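PDB 3N29: carboxynorspermidine decarboxylase, which probably catalyses the pyridoxal-phosphate-dependent decarboxylation of carboxynorspermidine to norspermidine. Local coordinates for residues L74-S82 and Q375-N383; T385-L394 and M405-Y414. All coordinates share one frame; numbering follows the deposited sequence.

Contact 1. Residues L74-S82 and Q375-N383; sequences LALKGFAFS and QIHYTIVKN. With PLP (pyridoxal-5'-phosphate), chain C; NSD (N-(3-aminopropyl)propane-1,3-diamine), chain D.
At the mouth of the PLP-dependent beta/alpha barrel, the end of barrel strand 71-75 runs into a loop that meets 375-383 from the sheet domain, and Gly-78 lies against Tyr-378. Gly-78 CA sits over the centre of the phenol ring, 3.5 Å from its centroid and 14° off the normal, a CH-pi contact. The backbone ties the same pair: Tyr-378 N donates to Gly-78 O at 2.9 Å, in the carbonyl plane and on a lone pair. Water 1 donates to both Gly-78 O and Ile-376 O and accepts from Thr-379 N and Val-381 N. Farther along, Ile-376 CG2, anti to its own N, reaches Phe-79 CE1 at 3.6 Å and Phe-81 CD1 at 3.9 Å.

Lys-77 NZ is covalently bonded to PLP C4A (1.5 Å), consistent with the internal aldimine, while Tyr-378 OH donates to PLP O1P at 2.6 Å, with the phosphate oxygen at the ring's edge. Norspermidine, the expected product, is bound without displacing that lysine and runs past this ring, its N3 3.0 Å from Tyr-378 CD1. Glu-272 and Asp-308 hydrogen-bond the polyamine. The tyrosine hydroxyl thus holds the cofactor phosphate while its ring borders the polyamine, beside the lysine-bound cofactor.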
loop_
_atom_site.group_PDB
_atom_site.type_symbol
_atom_site.label_atom_id
_atom_site.label_comp_id
_atom_site.label_asym_id
_atom_site.label_seq_id
_atom_site.Cartn_x
_atom_site.Cartn_y
_atom_site.Cartn_z
ATOM N N LEU A 74 -12.273 -8.362 18.341
ATOM C CA LEU A 74 -12.079 -7.860 16.965
ATOM C C LEU A 74 -10.559 -7.726 16.797
ATOM O O LEU A 74 -9.925 -6.936 17.492
ATOM C CB LEU A 74 -12.715 -6.488 16.786
ATOM C CG LEU A 74 -12.270 -5.605 15.557
ATOM C CD1 LEU A 74 -12.575 -6.400 14.319
ATOM C CD2 LEU A 74 -12.960 -4.170 15.646
ATOM N N ALA A 75 -9.999 -8.418 15.809
ATOM C CA ALA A 75 -8.586 -8.165 15.401
ATOM C C ALA A 75 -8.519 -6.918 14.468
ATOM O O ALA A 75 -8.971 -6.971 13.353
ATOM C CB ALA A 75 -8.020 -9.417 14.627
ATOM N N LEU A 76 -8.018 -5.804 14.987
ATOM C CA LEU A 76 -8.007 -4.494 14.278
ATOM C C LEU A 76 -7.168 -4.477 12.954
ATOM O O LEU A 76 -7.446 -3.612 12.101
ATOM C CB LEU A 76 -7.475 -3.391 15.184
ATOM C CG LEU A 76 -8.537 -2.936 16.269
ATOM C CD1 LEU A 76 -7.812 -2.063 17.312
ATOM C CD2 LEU A 76 -9.712 -2.148 15.682
ATOM N N LYS A 77 -6.246 -5.419 12.812
ATOM C CA LYS A 77 -5.443 -5.566 11.600
ATOM C C LYS A 77 -6.284 -5.475 10.351
ATOM O O LYS A 77 -5.986 -4.790 9.453
ATOM C CB LYS A 77 -4.681 -6.920 11.567
ATOM C CG LYS A 77 -3.557 -6.871 10.394
ATOM C CD LYS A 77 -2.702 -8.150 10.280
ATOM C CE LYS A 77 -3.482 -9.180 11.032
ATOM N NZ LYS A 77 -2.901 -10.690 10.986
ATOM N N GLY A 78 -7.366 -6.212 10.301
ATOM C CA GLY A 78 -8.159 -6.247 9.086
ATOM C C GLY A 78 -9.362 -5.296 9.045
ATOM O O GLY A 78 -9.829 -4.941 7.963
ATOM N N PHE A 79 -9.899 -4.946 10.190
ATOM C CA PHE A 79 -11.132 -4.178 10.243
ATOM C C PHE A 79 -11.050 -3.223 11.419
ATOM O O PHE A 79 -10.961 -3.683 12.554
ATOM C CB PHE A 79 -12.340 -5.106 10.405
ATOM C CG PHE A 79 -13.668 -4.424 10.441
ATOM C CD1 PHE A 79 -14.345 -4.127 9.281
ATOM C CD2 PHE A 79 -14.262 -4.060 11.646
ATOM C CE1 PHE A 79 -15.606 -3.533 9.331
ATOM C CE2 PHE A 79 -15.522 -3.406 11.683
ATOM C CZ PHE A 79 -16.179 -3.159 10.520
ATOM N N ALA A 80 -11.015 -1.913 11.118
ATOM C CA ALA A 80 -10.848 -0.932 12.162
ATOM C C ALA A 80 -11.768 0.243 11.898
ATOM O O ALA A 80 -11.390 1.383 12.138
ATOM C CB ALA A 80 -9.383 -0.503 12.222
ATOM N N PHE A 81 -12.952 -0.003 11.346
ATOM C CA PHE A 81 -13.799 1.116 10.818
ATOM C C PHE A 81 -14.281 1.974 11.991
ATOM O O PHE A 81 -15.092 1.532 12.779
ATOM C CB PHE A 81 -14.969 0.525 10.069
ATOM C CG PHE A 81 -15.685 1.486 9.147
ATOM C CD1 PHE A 81 -15.354 1.568 7.819
ATOM C CD2 PHE A 81 -16.726 2.274 9.614
ATOM C CE1 PHE A 81 -16.050 2.442 6.958
ATOM C CE2 PHE A 81 -17.396 3.113 8.773
ATOM C CZ PHE A 81 -17.036 3.193 7.436
ATOM N N SER A 82 -13.774 3.204 12.093
ATOM C CA SER A 82 -13.871 3.960 13.337
ATOM C C SER A 82 -15.351 4.170 13.654
ATOM O O SER A 82 -15.791 4.018 14.802
ATOM C CB SER A 82 -13.127 5.276 13.165
ATOM O OG SER A 82 -13.741 6.018 12.144
ATOM N N GLN A 375 -15.511 -4.767 0.241
ATOM C CA GLN A 375 -14.318 -3.974 0.293
ATOM C C GLN A 375 -14.094 -3.187 1.596
ATOM O O GLN A 375 -13.444 -2.134 1.569
ATOM C CB GLN A 375 -14.263 -3.042 -0.918
ATOM C CG GLN A 375 -14.170 -3.767 -2.293
ATOM C CD GLN A 375 -12.947 -4.557 -2.464
ATOM O OE1 GLN A 375 -12.948 -5.619 -3.115
ATOM N NE2 GLN A 375 -11.930 -4.154 -1.807
ATOM N N ILE A 376 -14.570 -3.689 2.707
ATOM C CA ILE A 376 -14.345 -3.012 3.969
ATOM C C ILE A 376 -13.196 -3.622 4.762
ATOM O O ILE A 376 -12.578 -2.909 5.527
ATOM C CB ILE A 376 -15.638 -2.890 4.882
ATOM C CG1 ILE A 376 -16.799 -2.364 4.056
ATOM C CG2 ILE A 376 -15.327 -1.963 6.060
ATOM C CD1 ILE A 376 -16.660 -0.903 3.521
ATOM N N HIS A 377 -12.900 -4.917 4.586
ATOM C CA HIS A 377 -11.822 -5.589 5.391
ATOM C C HIS A 377 -10.555 -5.662 4.551
ATOM O O HIS A 377 -10.661 -5.800 3.330
ATOM C CB HIS A 377 -12.292 -6.972 5.842
ATOM C CG HIS A 377 -12.522 -7.953 4.720
ATOM N ND1 HIS A 377 -13.733 -8.127 4.097
ATOM C CD2 HIS A 377 -11.677 -8.851 4.148
ATOM C CE1 HIS A 377 -13.627 -9.084 3.184
ATOM N NE2 HIS A 377 -12.372 -9.502 3.168
ATOM N N TYR A 378 -9.387 -5.386 5.153
ATOM C CA TYR A 378 -8.057 -5.441 4.471
ATOM C C TYR A 378 -8.043 -4.527 3.260
ATOM O O TYR A 378 -7.475 -4.854 2.200
ATOM C CB TYR A 378 -7.681 -6.912 4.111
ATOM C CG TYR A 378 -7.413 -7.722 5.367
ATOM C CD1 TYR A 378 -6.162 -7.658 6.003
ATOM C CD2 TYR A 378 -8.379 -8.517 5.939
ATOM C CE1 TYR A 378 -5.878 -8.343 7.090
ATOM C CE2 TYR A 378 -8.131 -9.215 7.115
ATOM C CZ TYR A 378 -6.865 -9.115 7.691
ATOM O OH TYR A 378 -6.587 -9.813 8.796
ATOM N N THR A 379 -8.710 -3.369 3.401
ATOM C CA THR A 379 -8.713 -2.379 2.340
ATOM C C THR A 379 -8.291 -1.030 2.923
ATOM O O THR A 379 -7.149 -0.569 2.792
ATOM C CB THR A 379 -10.125 -2.208 1.686
ATOM O OG1 THR A 379 -11.153 -2.162 2.738
ATOM C CG2 THR A 379 -10.376 -3.368 0.699
ATOM N N ILE A 380 -9.256 -0.399 3.568
ATOM C CA ILE A 380 -9.073 0.906 4.226
ATOM C C ILE A 380 -7.811 0.931 5.075
ATOM O O ILE A 380 -6.993 1.864 4.971
ATOM C CB ILE A 380 -10.296 1.267 5.082
ATOM C CG1 ILE A 380 -11.565 1.314 4.207
ATOM C CG2 ILE A 380 -10.099 2.616 5.785
ATOM C CD1 ILE A 380 -12.858 1.137 5.025
ATOM N N VAL A 381 -7.641 -0.110 5.890
ATOM C CA VAL A 381 -6.498 -0.214 6.811
ATOM C C VAL A 381 -5.151 -0.215 6.109
ATOM O O VAL A 381 -4.131 -0.041 6.793
ATOM C CB VAL A 381 -6.596 -1.510 7.681
ATOM C CG1 VAL A 381 -7.868 -1.416 8.630
ATOM C CG2 VAL A 381 -6.648 -2.806 6.812
ATOM N N LYS A 382 -5.121 -0.417 4.806
ATOM C CA LYS A 382 -3.856 -0.500 4.133
ATOM C C LYS A 382 -3.840 0.264 2.838
ATOM O O LYS A 382 -3.035 -0.039 1.917
ATOM C CB LYS A 382 -3.425 -1.946 3.920
ATOM C CG LYS A 382 -4.300 -2.754 3.000
ATOM C CD LYS A 382 -4.048 -4.304 3.334
ATOM C CE LYS A 382 -2.592 -4.823 3.393
ATOM N NZ LYS A 382 -1.927 -5.023 2.059
ATOM N N ASN A 383 -4.715 1.249 2.731
ATOM C CA ASN A 383 -4.764 2.067 1.533
ATOM C C ASN A 383 -3.781 3.236 1.540
ATOM O O ASN A 383 -3.078 3.505 2.550
ATOM C CB ASN A 383 -6.166 2.436 1.118
ATOM C CG ASN A 383 -6.838 3.509 2.005
ATOM O OD1 ASN A 383 -6.201 4.123 2.842
ATOM N ND2 ASN A 383 -8.172 3.710 1.787
HETATM N N1 PLP C . -4.699 -12.484 15.478
HETATM C C2 PLP C . -3.439 -12.318 14.975
HETATM C C2A PLP C . -2.240 -12.500 15.872
HETATM C C3 PLP C . -3.303 -11.925 13.608
HETATM O O3 PLP C . -2.028 -11.732 13.073
HETATM C C4 PLP C . -4.439 -11.729 12.799
HETATM C C4A PLP C . -4.269 -11.268 11.357
HETATM C C5 PLP C . -5.716 -11.962 13.332
HETATM C C6 PLP C . -5.805 -12.340 14.688
HETATM C C5A PLP C . -6.971 -11.782 12.509
HETATM O O4P PLP C . -6.931 -12.539 11.325
HETATM P P PLP C . -8.153 -12.606 10.331
HETATM O O1P PLP C . -8.500 -11.172 9.978
HETATM O O2P PLP C . -9.333 -13.269 11.081
HETATM O O3P PLP C . -7.781 -13.465 9.208
HETATM C C1 NSD D . -6.531 -12.129 6.648
HETATM N N1 NSD D . -7.682 -12.963 6.457
HETATM C C2 NSD D . -5.246 -12.837 6.383
HETATM N N2 NSD D . -3.523 -11.188 6.527
HETATM C C3 NSD D . -4.077 -12.203 7.048
HETATM N N3 NSD D . -4.258 -7.970 3.645
HETATM C C4 NSD D . -3.848 -10.625 5.440
HETATM C C5 NSD D . -3.030 -9.420 5.068
HETATM C C6 NSD D . -3.274 -9.004 3.640
HETATM O O HOH W 1 -10.023 -2.371 6.065
HETATM O O HOH W 2 -11.825 -1.116 8.352
#

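Contact 2. Residues T385-L394 and M405-Y414; sequences TFNGIRLPNL and MIREFSYKDY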
loop_
_atom_site.group_PDB
_atom_site.type_symbol
_atom_site.label_atom_id
_atom_site.label_comp_id
_atom_site.label_asym_id
_atom_site.label_seq_id
_atom_site.Cartn_x
_atom_site.Cartn_y
_atom_site.Cartn_z
ATOM N N THR A 385 -2.290 7.165 -0.534
ATOM C CA THR A 385 -2.416 8.357 -1.322
ATOM C C THR A 385 -1.357 8.408 -2.411
ATOM O O THR A 385 -0.953 9.480 -2.821
ATOM C CB THR A 385 -2.347 9.620 -0.400
ATOM O OG1 THR A 385 -1.130 9.629 0.367
ATOM C CG2 THR A 385 -3.562 9.656 0.542
ATOM N N PHE A 386 -1.022 7.236 -2.956
ATOM C CA PHE A 386 -0.069 7.145 -4.032
ATOM C C PHE A 386 -0.606 7.979 -5.184
ATOM O O PHE A 386 -1.815 7.932 -5.503
ATOM C CB PHE A 386 0.109 5.694 -4.443
ATOM C CG PHE A 386 1.070 5.484 -5.597
ATOM C CD1 PHE A 386 2.329 6.074 -5.595
ATOM C CD2 PHE A 386 0.730 4.701 -6.665
ATOM C CE1 PHE A 386 3.211 5.883 -6.623
ATOM C CE2 PHE A 386 1.614 4.508 -7.718
ATOM C CZ PHE A 386 2.853 5.074 -7.686
ATOM N N ASN A 387 0.295 8.686 -5.831
ATOM C CA ASN A 387 -0.001 9.537 -6.997
ATOM C C ASN A 387 -0.947 10.657 -6.591
ATOM O O ASN A 387 -1.530 11.307 -7.433
ATOM C CB ASN A 387 -0.590 8.715 -8.144
ATOM C CG ASN A 387 -0.157 9.170 -9.517
ATOM O OD1 ASN A 387 -0.580 8.542 -10.494
ATOM N ND2 ASN A 387 0.692 10.278 -9.624
ATOM N N GLY A 388 -1.072 10.947 -5.291
ATOM C CA GLY A 388 -1.972 11.972 -4.898
ATOM C C GLY A 388 -3.431 11.699 -5.252
ATOM O O GLY A 388 -4.219 12.641 -5.344
ATOM N N ILE A 389 -3.821 10.426 -5.420
ATOM C CA ILE A 389 -5.210 10.117 -5.723
ATOM C C ILE A 389 -6.038 10.444 -4.504
ATOM O O ILE A 389 -5.685 10.058 -3.410
ATOM C CB ILE A 389 -5.396 8.652 -6.153
ATOM C CG1 ILE A 389 -4.548 8.426 -7.401
ATOM C CG2 ILE A 389 -6.838 8.352 -6.585
ATOM C CD1 ILE A 389 -4.672 9.559 -8.451
ATOM N N ARG A 390 -7.172 11.079 -4.742
ATOM C CA ARG A 390 -8.115 11.373 -3.703
ATOM C C ARG A 390 -8.606 10.097 -3.051
ATOM O O ARG A 390 -9.091 9.214 -3.702
ATOM C CB ARG A 390 -9.313 12.162 -4.283
ATOM C CG ARG A 390 -10.325 12.685 -3.239
ATOM C CD ARG A 390 -11.359 13.764 -3.866
ATOM N NE ARG A 390 -11.026 14.283 -5.225
ATOM C CZ ARG A 390 -11.843 15.080 -5.962
ATOM N NH1 ARG A 390 -12.993 15.483 -5.449
ATOM N NH2 ARG A 390 -11.520 15.495 -7.201
ATOM N N LEU A 391 -8.474 10.031 -1.759
ATOM C CA LEU A 391 -8.916 8.860 -0.981
ATOM C C LEU A 391 -10.432 8.685 -1.038
ATOM O O LEU A 391 -11.182 9.685 -1.040
ATOM C CB LEU A 391 -8.555 9.108 0.494
ATOM C CG LEU A 391 -7.105 8.919 0.829
ATOM C CD1 LEU A 391 -6.720 9.626 2.173
ATOM C CD2 LEU A 391 -6.784 7.414 0.904
ATOM N N PRO A 392 -10.902 7.439 -0.979
ATOM C CA PRO A 392 -12.368 7.250 -0.830
ATOM C C PRO A 392 -12.756 7.673 0.560
ATOM O O PRO A 392 -12.037 7.330 1.492
ATOM C CB PRO A 392 -12.560 5.731 -1.031
ATOM C CG PRO A 392 -11.256 5.327 -1.810
ATOM C CD PRO A 392 -10.216 6.149 -1.104
ATOM N N ASN A 393 -13.900 8.370 0.680
ATOM C CA ASN A 393 -14.459 8.699 1.957
ATOM C C ASN A 393 -15.006 7.439 2.621
ATOM O O ASN A 393 -15.245 6.424 1.970
ATOM C CB ASN A 393 -15.566 9.758 1.825
ATOM C CG ASN A 393 -15.050 11.114 1.269
ATOM O OD1 ASN A 393 -13.960 11.563 1.609
ATOM N ND2 ASN A 393 -15.849 11.735 0.390
ATOM N N LEU A 394 -15.098 7.517 3.924
ATOM C CA LEU A 394 -15.699 6.458 4.737
ATOM C C LEU A 394 -17.119 6.852 5.115
ATOM O O LEU A 394 -17.336 7.896 5.708
ATOM C CB LEU A 394 -14.848 6.222 5.956
ATOM C CG LEU A 394 -13.350 5.966 5.807
ATOM C CD1 LEU A 394 -12.764 5.567 7.231
ATOM C CD2 LEU A 394 -13.017 4.984 4.698
ATOM N N MET A 405 -21.666 10.415 6.722
ATOM C CA MET A 405 -20.226 10.605 6.456
ATOM C C MET A 405 -19.460 10.376 7.782
ATOM O O MET A 405 -19.668 11.101 8.779
ATOM C CB MET A 405 -19.969 12.030 5.960
ATOM C CG MET A 405 -18.523 12.306 5.514
ATOM S SD MET A 405 -18.061 11.442 3.990
ATOM C CE MET A 405 -18.764 12.442 2.799
ATOM N N ILE A 406 -18.606 9.354 7.792
ATOM C CA ILE A 406 -17.702 9.038 8.928
ATOM C C ILE A 406 -16.368 9.794 8.828
ATOM O O ILE A 406 -15.965 10.497 9.769
ATOM C CB ILE A 406 -17.514 7.508 9.110
ATOM C CG1 ILE A 406 -18.888 6.801 9.219
ATOM C CG2 ILE A 406 -16.633 7.227 10.335
ATOM C CD1 ILE A 406 -19.816 7.291 10.469
ATOM N N ARG A 407 -15.712 9.712 7.658
ATOM C CA ARG A 407 -14.481 10.456 7.395
ATOM C C ARG A 407 -14.470 10.952 6.009
ATOM O O ARG A 407 -14.699 10.186 5.058
ATOM C CB ARG A 407 -13.265 9.576 7.524
ATOM C CG ARG A 407 -13.088 9.044 8.939
ATOM C CD ARG A 407 -11.778 9.359 9.505
ATOM N NE ARG A 407 -11.526 8.653 10.749
ATOM C CZ ARG A 407 -11.579 9.201 11.960
ATOM N NH1 ARG A 407 -11.913 10.469 12.120
ATOM N NH2 ARG A 407 -11.307 8.468 13.016
ATOM N N GLU A 408 -14.283 12.267 5.876
ATOM C CA GLU A 408 -14.136 12.896 4.565
ATOM C C GLU A 408 -12.683 13.389 4.490
ATOM O O GLU A 408 -12.231 14.190 5.323
ATOM C CB GLU A 408 -15.080 14.066 4.393
ATOM C CG GLU A 408 -15.046 14.661 2.981
ATOM C CD GLU A 408 -16.023 15.809 2.771
ATOM O OE1 GLU A 408 -16.657 16.263 3.721
ATOM O OE2 GLU A 408 -16.122 16.272 1.637
ATOM N N PHE A 409 -11.957 12.912 3.510
ATOM C CA PHE A 409 -10.561 13.212 3.456
ATOM C C PHE A 409 -10.258 14.489 2.704
ATOM O O PHE A 409 -11.122 15.045 2.062
ATOM C CB PHE A 409 -9.810 11.975 2.924
ATOM C CG PHE A 409 -10.003 10.781 3.809
ATOM C CD1 PHE A 409 -9.398 10.711 5.036
ATOM C CD2 PHE A 409 -10.786 9.755 3.429
ATOM C CE1 PHE A 409 -9.599 9.662 5.886
ATOM C CE2 PHE A 409 -10.945 8.650 4.243
ATOM C CZ PHE A 409 -10.366 8.617 5.485
ATOM N N SER A 410 -9.050 14.988 2.822
ATOM C CA SER A 410 -8.648 16.203 2.095
ATOM C C SER A 410 -7.167 16.163 1.756
ATOM O O SER A 410 -6.427 15.217 2.139
ATOM C CB SER A 410 -9.028 17.457 2.929
ATOM O OG SER A 410 -8.207 17.537 4.065
ATOM N N TYR A 411 -6.735 17.189 1.003
ATOM C CA TYR A 411 -5.355 17.381 0.557
ATOM C C TYR A 411 -4.285 17.080 1.621
ATOM O O TYR A 411 -3.252 16.413 1.341
ATOM C CB TYR A 411 -5.236 18.842 0.053
ATOM C CG TYR A 411 -3.801 19.320 -0.155
ATOM C CD1 TYR A 411 -2.976 18.697 -1.072
ATOM C CD2 TYR A 411 -3.280 20.353 0.637
ATOM C CE1 TYR A 411 -1.674 19.134 -1.250
ATOM C CE2 TYR A 411 -1.995 20.795 0.511
ATOM C CZ TYR A 411 -1.181 20.198 -0.455
ATOM O OH TYR A 411 0.121 20.618 -0.577
ATOM N N LYS A 412 -4.506 17.582 2.821
ATOM C CA LYS A 412 -3.561 17.422 3.887
ATOM C C LYS A 412 -3.310 15.961 4.240
ATOM O O LYS A 412 -2.259 15.653 4.818
ATOM C CB LYS A 412 -3.992 18.166 5.188
ATOM C CG LYS A 412 -3.987 19.705 5.066
ATOM C CD LYS A 412 -2.607 20.275 4.869
ATOM C CE LYS A 412 -2.576 21.741 5.152
ATOM N NZ LYS A 412 -1.131 22.118 5.152
ATOM N N ASP A 413 -4.250 15.057 3.931
ATOM C CA ASP A 413 -4.006 13.614 4.198
ATOM C C ASP A 413 -2.886 13.017 3.312
ATOM O O ASP A 413 -2.280 12.054 3.654
ATOM C CB ASP A 413 -5.269 12.826 3.910
ATOM C CG ASP A 413 -6.331 13.028 4.997
ATOM O OD1 ASP A 413 -6.019 12.603 6.088
ATOM O OD2 ASP A 413 -7.413 13.648 4.739
ATOM N N TYR A 414 -2.704 13.642 2.140
ATOM C CA TYR A 414 -1.628 13.421 1.234
ATOM C C TYR A 414 -0.416 14.276 1.631
ATOM O O TYR A 414 0.696 13.740 1.805
ATOM C CB TYR A 414 -2.059 13.729 -0.232
ATOM C CG TYR A 414 -0.878 13.836 -1.227
ATOM C CD1 TYR A 414 -0.154 12.696 -1.642
ATOM C CD2 TYR A 414 -0.538 15.039 -1.792
ATOM C CE1 TYR A 414 0.907 12.801 -2.584
ATOM C CE2 TYR A 414 0.542 15.166 -2.706
ATOM C CZ TYR A 414 1.237 14.066 -3.108
ATOM O OH TYR A 414 2.286 14.198 -3.994
#
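Leu-394 O takes two N-H groups, Ile-406 N at 2.8 Å and Arg-407 N at 3.1 Å, both reaching it from the same face of its carbonyl plane. This is a classic beta bulge: Ile-406 and Arg-407 together face Leu-394, where the chain turns a corner at the end of the antiparallel hairpin of strands 393-397 and 403-405. Leu-394 N returns a bond to Arg-407 O at 2.9 Å, completing the hydrogen-bonded pair. The two side chains run side by side in the same direction, with Leu-394 CD1 against Arg-407 CG. At the guanidinium end, Arg-407 NH2 donates to Tyr-109 OH.

One step on, the side chain of Asn-393 carries the pairing past the strand. With CG beside the backbone N (chi1 -63°), its OD1 receives Phe-409 N at 3.1 Å, the donor tilted 23° from the amide's carbonyl plane. Phe-409 then wedges in between neighbours: Leu-391 CD1 lies over one face, while Leu-394 CG and Pro-392 O come to the ring's edge. Leu-416 of the second subunit also packs on this phenylalanine.

Beyond it the chain enters helix 412-415, and Asp-413 OD2 accepts Ser-410 N through its anti lone pair. Tyr-414 holds the far end against the turn at 385-388. Its CD1 is 3.5 Å from Thr-385 O, and Gly-388 CA stands over one face of the ring, offset toward the rim, 4.0 Å from the centroid.

In the fold
Contact 1 is buried near the centre of the chain, where the barrel meets the sheet domain, whereas contact 2 lies about 21 Å from that centre, is partly exposed, and stays within the C-terminal hairpin region. The chemistry follows the place: contact 1 combines cofactor, polyamine, water and aromatic packing, while contact 2 relies on strand pairing, a side-chain amide and ring packing. Their centres are about 16 Å apart and they touch directly, Ile-380 CD1 meeting Leu-394 CD2 and Ser-82 OG meeting Ile-406 CG2. Both also reach the second subunit, where Lys-77 packs on Asn-387 of the other chain, so each contact 2 borders the neighbour's contact 1.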